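PDB 3IF6: OXA-46 oxacillinase from Pseudomonas aeruginosa, which probably hydrolyses beta-lactam antibiotics as a class D serine beta-lactamase, opening the beta-lactam ring to give a substituted beta-amino acid. Local coordinates for residues L178-L183 / P230-L235. Numbering follows the deposited sequence.
Sequences LYRNQL and PVFFAL
Y179 presents one face of its ring to P230 and F232. P230 supplies a CH-pi contact: its CG lies 4.0 Å from the centroid of the Y179 ring. The proline reaches the outer half of that ring. P230 CG is 3.6 Å from Y179 CE2. P230 CD is 3.7 Å from Y179 OH. F232 meets the inner half with an edge. F232 CZ is 3.7 Å from Y179 CB, which lies near the plane of the F232 ring. The ring planes stand at 88° in an offset edge-to-face pair. The Y179 ring extends to the strand because CG is anti to the backbone N (chi1 179°).

R180 bends its chain at chi2 and chi3 and brings NH2 to 4.1 Å from F232 CE1. The same guanidinium lies beside the Y179 ring, with NH1 at the ring edge. Its charge is met outside the two segments by a salt bridge to E49, the residue whose backbone also bonds to P230. W223 packs against both Y179 and F232 and extends the aromatic cluster.

No hydrogen bond crosses between the segments. The helix ends in a Schellman motif: N181 has positive phi, Q182 N bonds to K177 O, and N181 N bonds to L178 O. The contact joins the C-terminal end of helix 168-179 to strand 229-238 of the central sheet, the helix-on-sheet packing of the serine beta-lactamase and penicillin-binding protein fold.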
loop_
_atom_site.group_PDB
_atom_site.type_symbol
_atom_site.label_atom_id
_atom_site.label_comp_id
_atom_site.label_asym_id
_atom_site.label_seq_id
_atom_site.Cartn_x
_atom_site.Cartn_y
_atom_site.Cartn_z
ATOM N N LEU B 178 9.544 -7.528 9.066
ATOM C CA LEU B 178 8.930 -7.353 7.754
ATOM C C LEU B 178 8.932 -5.894 7.322
ATOM O O LEU B 178 9.387 -5.570 6.222
ATOM C CB LEU B 178 7.501 -7.919 7.742
ATOM C CG LEU B 178 6.661 -7.788 6.461
ATOM C CD1 LEU B 178 7.372 -8.304 5.195
ATOM C CD2 LEU B 178 5.316 -8.464 6.627
ATOM N N TYR B 179 8.443 -5.032 8.205
ATOM C CA TYR B 179 8.512 -3.596 8.038
ATOM C C TYR B 179 9.907 -3.043 7.677
ATOM O O TYR B 179 10.011 -2.109 6.870
ATOM C CB TYR B 179 8.056 -2.938 9.326
ATOM C CG TYR B 179 8.101 -1.443 9.299
ATOM C CD1 TYR B 179 7.113 -0.708 8.635
ATOM C CD2 TYR B 179 9.114 -0.744 9.955
ATOM C CE1 TYR B 179 7.130 0.671 8.624
ATOM C CE2 TYR B 179 9.142 0.643 9.932
ATOM C CZ TYR B 179 8.142 1.344 9.260
ATOM O OH TYR B 179 8.147 2.729 9.242
ATOM N N ARG B 180 10.961 -3.581 8.292
ATOM C CA ARG B 180 12.319 -3.054 8.100
ATOM C C ARG B 180 13.100 -3.795 7.009
ATOM O O ARG B 180 14.315 -3.592 6.861
ATOM C CB ARG B 180 13.113 -3.123 9.413
ATOM C CG ARG B 180 12.786 -2.059 10.409
ATOM C CD ARG B 180 12.985 -2.578 11.837
ATOM N NE ARG B 180 12.047 -1.968 12.792
ATOM C CZ ARG B 180 11.581 -0.715 12.729
ATOM N NH1 ARG B 180 11.986 0.119 11.765
ATOM N NH2 ARG B 180 10.713 -0.279 13.643
ATOM N N ASN B 181 12.394 -4.661 6.279
ATOM C CA ASN B 181 12.927 -5.454 5.164
ATOM C C ASN B 181 13.988 -6.455 5.604
ATOM O O ASN B 181 14.717 -7.012 4.779
ATOM C CB ASN B 181 13.371 -4.549 3.992
ATOM C CG ASN B 181 12.255 -3.615 3.544
ATOM O OD1 ASN B 181 11.187 -4.082 3.103
ATOM N ND2 ASN B 181 12.463 -2.298 3.704
ATOM N N GLN B 182 13.982 -6.720 6.911
ATOM C CA GLN B 182 14.951 -7.580 7.580
ATOM C C GLN B 182 14.760 -9.088 7.391
ATOM O O GLN B 182 15.631 -9.856 7.786
ATOM C CB GLN B 182 14.965 -7.301 9.083
ATOM C CG GLN B 182 15.308 -5.870 9.502
ATOM C CD GLN B 182 15.432 -5.719 11.036
ATOM O OE1 GLN B 182 14.707 -6.362 11.824
ATOM N NE2 GLN B 182 16.365 -4.868 11.459
ATOM N N LEU B 183 13.650 -9.530 6.809
ATOM C CA LEU B 183 13.403 -10.968 6.663
ATOM C C LEU B 183 14.231 -11.643 5.557
ATOM O O LEU B 183 14.584 -11.003 4.564
ATOM C CB LEU B 183 11.905 -11.226 6.442
ATOM C CG LEU B 183 10.944 -11.100 7.636
ATOM C CD1 LEU B 183 9.492 -11.045 7.144
ATOM C CD2 LEU B 183 11.148 -12.217 8.673
ATOM N N PRO B 230 6.120 3.781 12.754
ATOM C CA PRO B 230 5.045 2.804 12.863
ATOM C C PRO B 230 4.509 2.616 14.285
ATOM O O PRO B 230 5.246 2.807 15.276
ATOM C CB PRO B 230 5.700 1.514 12.370
ATOM C CG PRO B 230 7.151 1.694 12.742
ATOM C CD PRO B 230 7.454 3.159 12.822
ATOM N N VAL B 231 3.224 2.256 14.363
ATOM C CA VAL B 231 2.637 1.662 15.559
ATOM C C VAL B 231 2.225 0.224 15.207
ATOM O O VAL B 231 1.261 0.007 14.487
ATOM C CB VAL B 231 1.448 2.512 16.095
ATOM C CG1 VAL B 231 0.927 1.974 17.404
ATOM C CG2 VAL B 231 1.891 3.935 16.300
ATOM N N PHE B 232 3.002 -0.758 15.649
ATOM C CA PHE B 232 2.610 -2.168 15.502
ATOM C C PHE B 232 1.500 -2.508 16.487
ATOM O O PHE B 232 1.336 -1.803 17.492
ATOM C CB PHE B 232 3.822 -3.092 15.648
ATOM C CG PHE B 232 4.906 -2.811 14.631
ATOM C CD1 PHE B 232 5.838 -1.787 14.842
ATOM C CD2 PHE B 232 4.976 -3.542 13.438
ATOM C CE1 PHE B 232 6.840 -1.517 13.894
ATOM C CE2 PHE B 232 5.961 -3.281 12.506
ATOM C CZ PHE B 232 6.900 -2.255 12.742
ATOM N N PHE B 233 0.707 -3.536 16.162
ATOM C CA PHE B 233 -0.347 -4.062 17.054
ATOM C C PHE B 233 -0.548 -5.544 16.812
ATOM O O PHE B 233 -0.258 -6.049 15.741
ATOM C CB PHE B 233 -1.679 -3.290 16.986
ATOM C CG PHE B 233 -2.319 -3.275 15.618
ATOM C CD1 PHE B 233 -3.219 -4.268 15.248
ATOM C CD2 PHE B 233 -2.012 -2.246 14.685
ATOM C CE1 PHE B 233 -3.815 -4.260 13.958
ATOM C CE2 PHE B 233 -2.594 -2.226 13.406
ATOM C CZ PHE B 233 -3.493 -3.236 13.041
ATOM N N ALA B 234 -0.963 -6.243 17.856
ATOM C CA ALA B 234 -1.258 -7.641 17.810
ATOM C C ALA B 234 -2.200 -7.906 18.974
ATOM O O ALA B 234 -1.797 -7.852 20.148
ATOM C CB ALA B 234 -0.018 -8.450 17.933
ATOM N N LEU B 235 -3.461 -8.138 18.622
ATOM C CA LEU B 235 -4.540 -8.414 19.547
ATOM C C LEU B 235 -5.001 -9.838 19.294
ATOM O O LEU B 235 -4.965 -10.293 18.155
ATOM C CB LEU B 235 -5.707 -7.405 19.376
ATOM C CG LEU B 235 -7.119 -7.795 19.899
ATOM C CD1 LEU B 235 -7.928 -6.634 20.483
ATOM C CD2 LEU B 235 -7.970 -8.587 18.877
#